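Local coordinates for DNA-entry nuclease inhibitor (Bacillus subtilis subsp. subtilis, PDB 4MQD), which inhibits the DNA-entry nuclease NucA and takes part in the competence of cells to be transformed by donor DNA, at residues 21-25 with 83-87; 108-114 with 129-135. All blocks are in the same frame, centred on the assembly; numbering follows the deposited sequence.

Interaction 1: 21-25 with 83-87; sequences TVFQK and FHVTE
Two beta-sheets face each other where Gln24, Val22 and Phe83 meet: strand 19-24 belongs to the antiparallel sheet, strand 77-85 is an outermost strand, within this chain, of the mixed one. The axes of the short strands pass 8.0 Å apart, at 39° between their N-to-C directions, a spacing that leaves side chains, not paired backbones, to make the contact. Val22 reaches the end of the Phe83 ring, its CG1 lying 3.9 Å from Phe83 CZ. With Phe83 CG anti to its own backbone N, the ring is carried toward strand 19-24, where CZ meets Val22 and Gln24. Between the sheets both side chains also pack on Ile90, and Ile50 of strand 49-53 adds to the apolar layer around Phe83. This beta-sandwich-like layering turns polar at the strand ends, where the bent Gln24 side chain sets its amide against the backbone of 84-86. Gln24 OE1 accepts from Thr86 N at 2.9 Å; the bond is nearly straight at the hydrogen, but the donor sits above the carbonyl plane, 52° out of it. Thr86 OG1 is 3.1 Å from the same Gln24 OE1. On the other branch, Gln24 NE2 is held chiefly by Gly48 O, just before strand 49-53, and adds a weak, bent bond to His84 O (2.8 Å), so both ends of the buried amide are engaged and its rotation is defined. The same nitrogen comes within 3.4 Å of Phe83 CZ, the amide and ring planes 31° apart. Water 1 accepts from Lys25 N and Glu87 N, bridging the two chain segments just beyond the strands.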
ATOM      1  N   THR A  21      10.439  -2.163  19.956  1.00 25.94           N
ATOM      2  CA  THR A  21      11.574  -3.035  19.685  1.00 25.48           C
ATOM      3  C   THR A  21      11.157  -4.474  19.432  1.00 25.51           C
ATOM      4  O   THR A  21      10.370  -5.043  20.187  1.00 25.69           O
ATOM      5  CB  THR A  21      12.577  -2.987  20.854  1.00 25.92           C
ATOM      6  OG1 THR A  21      13.003  -1.633  21.053  1.00 26.57           O
ATOM      7  CG2 THR A  21      13.796  -3.866  20.578  1.00 25.62           C
ATOM      8  N   VAL A  22      11.696  -5.042  18.356  1.00 25.68           N
ATOM      9  CA  VAL A  22      11.510  -6.448  18.021  1.00 26.71           C
ATOM     10  C   VAL A  22      12.744  -7.200  18.503  1.00 27.24           C
ATOM     11  O   VAL A  22      13.865  -6.844  18.133  1.00 27.71           O
ATOM     12  CB  VAL A  22      11.358  -6.644  16.498  1.00 26.72           C
ATOM     13  CG1 VAL A  22      11.108  -8.111  16.163  1.00 27.41           C
ATOM     14  CG2 VAL A  22      10.242  -5.755  15.956  1.00 26.80           C
ATOM     15  N   PHE A  23      12.546  -8.228  19.325  1.00 26.83           N
ATOM     16  CA  PHE A  23      13.673  -8.955  19.919  1.00 28.53           C
ATOM     17  C   PHE A  23      13.401 -10.441  20.141  1.00 29.70           C
ATOM     18  O   PHE A  23      12.268 -10.912  20.010  1.00 28.70           O
ATOM     19  CB  PHE A  23      14.113  -8.282  21.227  1.00 28.68           C
ATOM     20  CG  PHE A  23      13.022  -8.151  22.254  1.00 28.62           C
ATOM     21  CD1 PHE A  23      12.069  -7.146  22.151  1.00 28.90           C
ATOM     22  CD2 PHE A  23      12.967  -9.009  23.344  1.00 29.27           C
ATOM     23  CE1 PHE A  23      11.072  -7.011  23.103  1.00 28.41           C
ATOM     24  CE2 PHE A  23      11.974  -8.879  24.300  1.00 29.32           C
ATOM     25  CZ  PHE A  23      11.025  -7.878  24.180  1.00 28.88           C
ATOM     26  N   GLN A  24      14.463 -11.170  20.473  1.00 32.20           N
ATOM     27  CA  GLN A  24      14.406 -12.623  20.615  1.00 35.34           C
ATOM     28  C   GLN A  24      13.573 -13.028  21.827  1.00 36.09           C
ATOM     29  O   GLN A  24      13.450 -12.265  22.786  1.00 36.55           O
ATOM     30  CB  GLN A  24      15.817 -13.214  20.737  1.00 37.23           C
ATOM     31  CG  GLN A  24      16.786 -12.826  19.623  1.00 39.13           C
ATOM     32  CD  GLN A  24      16.260 -13.131  18.230  1.00 41.51           C
ATOM     33  OE1 GLN A  24      15.696 -14.198  17.986  1.00 41.50           O
ATOM     34  NE2 GLN A  24      16.457 -12.197  17.304  1.00 43.53           N
ATOM     35  N   LYS A  25      13.013 -14.235  21.770  1.00 39.45           N
ATOM     36  CA  LYS A  25      12.127 -14.756  22.819  1.00 44.81           C
ATOM     37  C   LYS A  25      12.717 -14.621  24.225  1.00 48.34           C
ATOM     38  O   LYS A  25      12.017 -14.225  25.159  1.00 52.22           O
ATOM     39  CB  LYS A  25      11.796 -16.232  22.555  1.00 48.07           C
ATOM     40  CG  LYS A  25      10.675 -16.789  23.428  1.00 53.31           C
ATOM     41  CD  LYS A  25      10.885 -18.257  23.782  1.00 57.13           C
ATOM     42  CE  LYS A  25      10.593 -19.183  22.611  1.00 60.68           C
ATOM     43  NZ  LYS A  25       9.141 -19.270  22.293  1.00 63.06           N
ATOM     44  N   PHE A  83      17.120  -9.662   9.720  1.00 37.27           N
ATOM     45  CA  PHE A  83      16.789 -10.073  11.080  1.00 36.90           C
ATOM     46  C   PHE A  83      16.849 -11.588  11.230  1.00 37.01           C
ATOM     47  O   PHE A  83      16.177 -12.319  10.504  1.00 38.83           O
ATOM     48  CB  PHE A  83      15.397  -9.564  11.454  1.00 35.89           C
ATOM     49  CG  PHE A  83      15.012  -9.841  12.880  1.00 36.42           C
ATOM     50  CD1 PHE A  83      15.737  -9.290  13.928  1.00 36.80           C
ATOM     51  CD2 PHE A  83      13.919 -10.643  13.174  1.00 37.53           C
ATOM     52  CE1 PHE A  83      15.384  -9.538  15.242  1.00 38.06           C
ATOM     53  CE2 PHE A  83      13.561 -10.895  14.488  1.00 39.34           C
ATOM     54  CZ  PHE A  83      14.294 -10.343  15.524  1.00 39.15           C
ATOM     55  N   HIS A  84      17.659 -12.045  12.180  1.00 38.46           N
ATOM     56  CA  HIS A  84      17.825 -13.466  12.443  1.00 40.19           C
ATOM     57  C   HIS A  84      17.073 -13.843  13.709  1.00 38.90           C
ATOM     58  O   HIS A  84      17.205 -13.181  14.737  1.00 38.51           O
ATOM     59  CB  HIS A  84      19.307 -13.814  12.593  1.00 41.97           C
ATOM     60  CG  HIS A  84      19.558 -15.251  12.930  1.00 44.38           C
ATOM     61  ND1 HIS A  84      19.498 -16.257  11.990  1.00 45.02           N
ATOM     62  CD2 HIS A  84      19.866 -15.850  14.104  1.00 45.72           C
ATOM     63  CE1 HIS A  84      19.759 -17.415  12.570  1.00 46.36           C
ATOM     64  NE2 HIS A  84      19.987 -17.195  13.853  1.00 46.45           N
ATOM     65  N   VAL A  85      16.281 -14.906  13.620  1.00 40.03           N
ATOM     66  CA  VAL A  85      15.548 -15.429  14.764  1.00 41.82           C
ATOM     67  C   VAL A  85      16.329 -16.611  15.332  1.00 44.48           C
ATOM     68  O   VAL A  85      16.463 -17.644  14.675  1.00 44.34           O
ATOM     69  CB  VAL A  85      14.125 -15.866  14.361  1.00 41.70           C
ATOM     70  CG1 VAL A  85      13.377 -16.449  15.552  1.00 42.61           C
ATOM     71  CG2 VAL A  85      13.359 -14.691  13.770  1.00 40.31           C
ATOM     72  N   THR A  86      16.848 -16.449  16.546  1.00 49.00           N
ATOM     73  CA  THR A  86      17.699 -17.462  17.170  1.00 52.59           C
ATOM     74  C   THR A  86      16.900 -18.678  17.635  1.00 55.95           C
ATOM     75  O   THR A  86      17.323 -19.815  17.431  1.00 57.83           O
ATOM     76  CB  THR A  86      18.471 -16.886  18.374  1.00 53.89           C
ATOM     77  OG1 THR A  86      17.548 -16.342  19.324  1.00 56.20           O
ATOM     78  CG2 THR A  86      19.431 -15.797  17.922  1.00 53.55           C
ATOM     79  N   GLU A  87      15.754 -18.427  18.267  1.00 58.40           N
ATOM     80  CA  GLU A  87      14.880 -19.492  18.762  1.00 62.11           C
ATOM     81  C   GLU A  87      13.439 -19.224  18.328  1.00 60.38           C
ATOM     82  O   GLU A  87      13.048 -18.072  18.142  1.00 56.70           O
ATOM     83  CB  GLU A  87      14.974 -19.583  20.289  1.00 67.97           C
ATOM     84  CG  GLU A  87      14.705 -20.968  20.862  1.00 73.01           C
ATOM     85  CD  GLU A  87      15.908 -21.897  20.780  1.00 75.57           C
ATOM     86  OE1 GLU A  87      16.640 -21.860  19.768  1.00 78.73           O
ATOM     87  OE2 GLU A  87      16.118 -22.677  21.734  1.00 78.85           O
TER
HETATM   88  O   HOH W   1      14.270 -16.020  19.698  1.00 45.46           O

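Interaction 2: 108-114 with 129-135; sequences DYQLTCW and IIDAVSV
Strands 108-114 and 129-134 run antiparallel in direct register, their axes 4.5 Å apart at closest and their N-to-C directions 150° apart. Gln110-Val133, Thr112-Asp131 and Trp114-Ile129 are the hydrogen-bonded pairs, each joined by two backbone bonds; Thr112 N to Asp131 O, at 3.0 Å, is nearly straight (174°). Tyr109-Ser134, Leu111-Ala132 and Cys113-Ile130 alternate with them as non-hydrogen-bonded pairs, and Val135 N to Asp108 O extends the pairing to the C-terminus. On the face of Tyr109, Leu111 and Cys113, Leu111 CD1 meets Ile130 CG2 at 3.5 Å and touches the Ala132 methyl; the Leu111 side chain continues onto Ile50 and Phe52 of the other sheet. Tyr109 CD2 lies 3.8 Å from Ala132 CB, while Tyr109 CE2 passes 3.7 Å from Ser134 OG. Tyr109 OH is hydrogen-bonded to Pro105 O, and water 2, which donates to that hydroxyl at 2.7 Å, also bonds Ser134 OG. An alanine at Tyr109 would probably open a gap beside Ala132 CB and leave Pro105 O and water 2 without their hydroxyl partner. On the other face, the Trp114 indole and the Asp131 side chain run alongside each other in the same direction: Trp114 CZ3 comes within 3.6 Å of Asp131 CB, which sits at the ring edge in its plane, and one indole face takes the Thr112 CG2 methyl. The first torsion of Trp114 (chi1 -70°) puts CG anti to the carbonyl carbon, and the ring's turn brings CE3 to 3.8 Å from Ile129 CG2. Alternating pairs and two-sided packing are those of a regular beta hairpin, here within the mixed sheet.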
ATOM      1  N   ASP A 108      16.582 -16.716   9.016  1.00 29.46           N
ATOM      2  CA  ASP A 108      16.852 -15.353   8.573  1.00 36.45           C
ATOM      3  C   ASP A 108      15.635 -14.772   7.867  1.00 36.77           C
ATOM      4  O   ASP A 108      14.883 -15.492   7.205  1.00 36.78           O
ATOM      5  CB  ASP A 108      18.055 -15.333   7.627  1.00 39.79           C
ATOM      6  CG  ASP A 108      19.315 -15.874   8.276  1.00 44.25           C
ATOM      7  OD1 ASP A 108      19.585 -15.524   9.444  1.00 47.73           O
ATOM      8  OD2 ASP A 108      20.039 -16.645   7.614  1.00 48.39           O
ATOM      9  N   TYR A 109      15.444 -13.465   8.024  1.00 35.84           N
ATOM     10  CA  TYR A 109      14.319 -12.767   7.417  1.00 34.93           C
ATOM     11  C   TYR A 109      14.735 -11.391   6.919  1.00 35.68           C
ATOM     12  O   TYR A 109      15.743 -10.839   7.360  1.00 37.13           O
ATOM     13  CB  TYR A 109      13.189 -12.585   8.435  1.00 32.90           C
ATOM     14  CG  TYR A 109      12.611 -13.867   8.993  1.00 30.04           C
ATOM     15  CD1 TYR A 109      13.209 -14.511  10.072  1.00 32.22           C
ATOM     16  CD2 TYR A 109      11.454 -14.421   8.458  1.00 28.69           C
ATOM     17  CE1 TYR A 109      12.679 -15.681  10.592  1.00 31.55           C
ATOM     18  CE2 TYR A 109      10.916 -15.589   8.972  1.00 26.32           C
ATOM     19  CZ  TYR A 109      11.531 -16.214  10.040  1.00 30.75           C
ATOM     20  OH  TYR A 109      10.999 -17.375  10.556  1.00 34.71           O
ATOM     21  N   GLN A 110      13.954 -10.854   5.986  1.00 37.97           N
ATOM     22  CA  GLN A 110      13.995  -9.433   5.661  1.00 39.75           C
ATOM     23  C   GLN A 110      12.791  -8.789   6.334  1.00 37.64           C
ATOM     24  O   GLN A 110      11.659  -8.901   5.850  1.00 36.38           O
ATOM     25  CB  GLN A 110      13.958  -9.200   4.149  1.00 43.11           C
ATOM     26  CG  GLN A 110      15.281  -9.475   3.446  1.00 47.36           C
ATOM     27  CD  GLN A 110      16.391  -8.521   3.858  1.00 51.23           C
ATOM     28  OE1 GLN A 110      16.141  -7.433   4.383  1.00 54.73           O
ATOM     29  NE2 GLN A 110      17.631  -8.929   3.618  1.00 56.16           N
ATOM     30  N   LEU A 111      13.047  -8.140   7.466  1.00 35.00           N
ATOM     31  CA  LEU A 111      11.997  -7.532   8.270  1.00 31.89           C
ATOM     32  C   LEU A 111      11.721  -6.116   7.780  1.00 31.99           C
ATOM     33  O   LEU A 111      12.602  -5.255   7.834  1.00 32.53           O
ATOM     34  CB  LEU A 111      12.413  -7.508   9.742  1.00 32.36           C
ATOM     35  CG  LEU A 111      11.312  -7.203  10.761  1.00 32.37           C
ATOM     36  CD1 LEU A 111      10.316  -8.352  10.837  1.00 32.64           C
ATOM     37  CD2 LEU A 111      11.916  -6.926  12.129  1.00 32.96           C
ATOM     38  N   THR A 112      10.501  -5.886   7.300  1.00 28.99           N
ATOM     39  CA  THR A 112      10.091  -4.574   6.813  1.00 28.26           C
ATOM     40  C   THR A 112       9.052  -3.960   7.747  1.00 27.31           C
ATOM     41  O   THR A 112       8.131  -4.645   8.189  1.00 27.68           O
ATOM     42  CB  THR A 112       9.513  -4.660   5.388  1.00 28.60           C
ATOM     43  OG1 THR A 112      10.509  -5.187   4.503  1.00 31.10           O
ATOM     44  CG2 THR A 112       9.076  -3.286   4.888  1.00 28.87           C
ATOM     45  N   CYS A 113       9.213  -2.672   8.045  1.00 26.65           N
ATOM     46  CA  CYS A 113       8.270  -1.936   8.884  1.00 26.41           C
ATOM     47  C   CYS A 113       7.723  -0.721   8.137  1.00 25.47           C
ATOM     48  O   CYS A 113       8.480   0.178   7.763  1.00 24.69           O
ATOM     49  CB  CYS A 113       8.943  -1.481  10.181  1.00 27.96           C
ATOM     50  SG  CYS A 113       7.853  -0.568  11.305  1.00 30.48           S
ATOM     51  N   TRP A 114       6.410  -0.704   7.920  1.00 24.54           N
ATOM     52  CA  TRP A 114       5.739   0.443   7.318  1.00 24.30           C
ATOM     53  C   TRP A 114       5.089   1.278   8.411  1.00 24.36           C
ATOM     54  O   TRP A 114       4.363   0.741   9.253  1.00 23.60           O
ATOM     55  CB  TRP A 114       4.650   0.000   6.338  1.00 24.54           C
ATOM     56  CG  TRP A 114       5.136  -0.617   5.067  1.00 24.84           C
ATOM     57  CD1 TRP A 114       5.409   0.025   3.893  1.00 25.45           C
ATOM     58  CD2 TRP A 114       5.365  -2.007   4.826  1.00 25.35           C
ATOM     59  NE1 TRP A 114       5.809  -0.880   2.939  1.00 24.85           N
ATOM     60  CE2 TRP A 114       5.788  -2.135   3.485  1.00 25.55           C
ATOM     61  CE3 TRP A 114       5.258  -3.156   5.615  1.00 26.45           C
ATOM     62  CZ2 TRP A 114       6.108  -3.370   2.916  1.00 27.09           C
ATOM     63  CZ3 TRP A 114       5.574  -4.383   5.049  1.00 28.24           C
ATOM     64  CH2 TRP A 114       5.995  -4.479   3.713  1.00 28.21           C
ATOM     65  N   ILE A 129       2.980  -1.728  10.372  1.00 25.75           N
ATOM     66  CA  ILE A 129       2.885  -3.024   9.709  1.00 26.12           C
ATOM     67  C   ILE A 129       4.279  -3.623   9.625  1.00 26.49           C
ATOM     68  O   ILE A 129       5.200  -2.989   9.107  1.00 25.45           O
ATOM     69  CB  ILE A 129       2.279  -2.908   8.293  1.00 25.99           C
ATOM     70  CG1 ILE A 129       0.890  -2.259   8.360  1.00 26.74           C
ATOM     71  CG2 ILE A 129       2.199  -4.282   7.632  1.00 25.65           C
ATOM     72  CD1 ILE A 129       0.275  -1.963   7.008  1.00 27.20           C
ATOM     73  N   ILE A 130       4.425  -4.841  10.140  1.00 27.14           N
ATOM     74  CA  ILE A 130       5.716  -5.514  10.203  1.00 27.28           C
ATOM     75  C   ILE A 130       5.643  -6.847   9.456  1.00 27.17           C
ATOM     76  O   ILE A 130       4.981  -7.782   9.912  1.00 26.23           O
ATOM     77  CB  ILE A 130       6.150  -5.742  11.666  1.00 28.99           C
ATOM     78  CG1 ILE A 130       6.178  -4.408  12.423  1.00 29.34           C
ATOM     79  CG2 ILE A 130       7.521  -6.406  11.719  1.00 31.02           C
ATOM     80  CD1 ILE A 130       6.318  -4.549  13.922  1.00 30.47           C
ATOM     81  N   ASP A 131       6.322  -6.925   8.312  1.00 26.26           N
ATOM     82  CA  ASP A 131       6.326  -8.130   7.483  1.00 27.83           C
ATOM     83  C   ASP A 131       7.690  -8.813   7.542  1.00 29.38           C
ATOM     84  O   ASP A 131       8.701  -8.245   7.113  1.00 29.03           O
ATOM     85  CB  ASP A 131       5.965  -7.782   6.033  1.00 29.62           C
ATOM     86  CG  ASP A 131       5.825  -9.016   5.133  1.00 31.42           C
ATOM     87  OD1 ASP A 131       5.514 -10.121   5.635  1.00 29.87           O
ATOM     88  OD2 ASP A 131       6.012  -8.869   3.905  1.00 33.15           O
ATOM     89  N   ALA A 132       7.707 -10.027   8.086  1.00 30.00           N
ATOM     90  CA  ALA A 132       8.895 -10.867   8.079  1.00 30.26           C
ATOM     91  C   ALA A 132       8.868 -11.734   6.823  1.00 31.35           C
ATOM     92  O   ALA A 132       8.013 -12.609   6.691  1.00 31.96           O
ATOM     93  CB  ALA A 132       8.941 -11.736   9.327  1.00 29.67           C
ATOM     94  N   VAL A 133       9.795 -11.476   5.903  1.00 32.77           N
ATOM     95  CA  VAL A 133       9.915 -12.263   4.676  1.00 34.39           C
ATOM     96  C   VAL A 133      11.071 -13.249   4.824  1.00 35.90           C
ATOM     97  O   VAL A 133      12.199 -12.844   5.096  1.00 33.88           O
ATOM     98  CB  VAL A 133      10.157 -11.363   3.449  1.00 34.57           C
ATOM     99  CG1 VAL A 133      10.242 -12.201   2.177  1.00 34.97           C
ATOM    100  CG2 VAL A 133       9.055 -10.317   3.337  1.00 34.02           C
ATOM    101  N   SER A 134      10.785 -14.536   4.633  1.00 38.32           N
ATOM    102  CA  SER A 134      11.774 -15.597   4.839  1.00 41.58           C
ATOM    103  C   SER A 134      12.931 -15.521   3.848  1.00 44.28           C
ATOM    104  O   SER A 134      12.720 -15.301   2.655  1.00 48.79           O
ATOM    105  CB  SER A 134      11.113 -16.972   4.727  1.00 43.07           C
ATOM    106  OG  SER A 134      10.101 -17.132   5.703  1.00 47.55           O
ATOM    107  N   VAL A 135      14.150 -15.698   4.357  1.00 47.39           N
ATOM    108  CA  VAL A 135      15.359 -15.747   3.533  1.00 51.52           C
ATOM    109  C   VAL A 135      16.312 -16.801   4.093  1.00 54.22           C
ATOM    110  O   VAL A 135      15.914 -17.937   4.355  1.00 57.34           O
ATOM    111  CB  VAL A 135      16.080 -14.382   3.496  1.00 54.09           C
ATOM    112  CG1 VAL A 135      17.376 -14.478   2.694  1.00 56.88           C
ATOM    113  CG2 VAL A 135      15.166 -13.310   2.916  1.00 54.54           C
TER
HETATM  114  O   HOH W   2      10.838 -18.867   8.349  1.00 50.73           O

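Both contacts involve the mixed sheet, in which strands 77-85 and 107-116 are neighbours, and their centres lie 12 Å apart. Interaction 2 acts within that sheet: seven backbone hydrogen bonds join its strands and 696 Å² is buried. Interaction 1 acts between sheets, burying 315 Å² with a glutamine amide and a water doing most of the polar work. Each buries apolar residues (Val22 and Phe83; Leu111 and Ile130) and a bonded polar one, Gln24 to Gly48 O and Asp131 to Ser68 N, with exposed residues at the strand ends, Thr86 and Glu87 or Ser134 and Val135. They meet directly: Phe83 O is 2.8 Å from Tyr109 N, and His84 ND1 is 2.7 Å from Asp108 OD1.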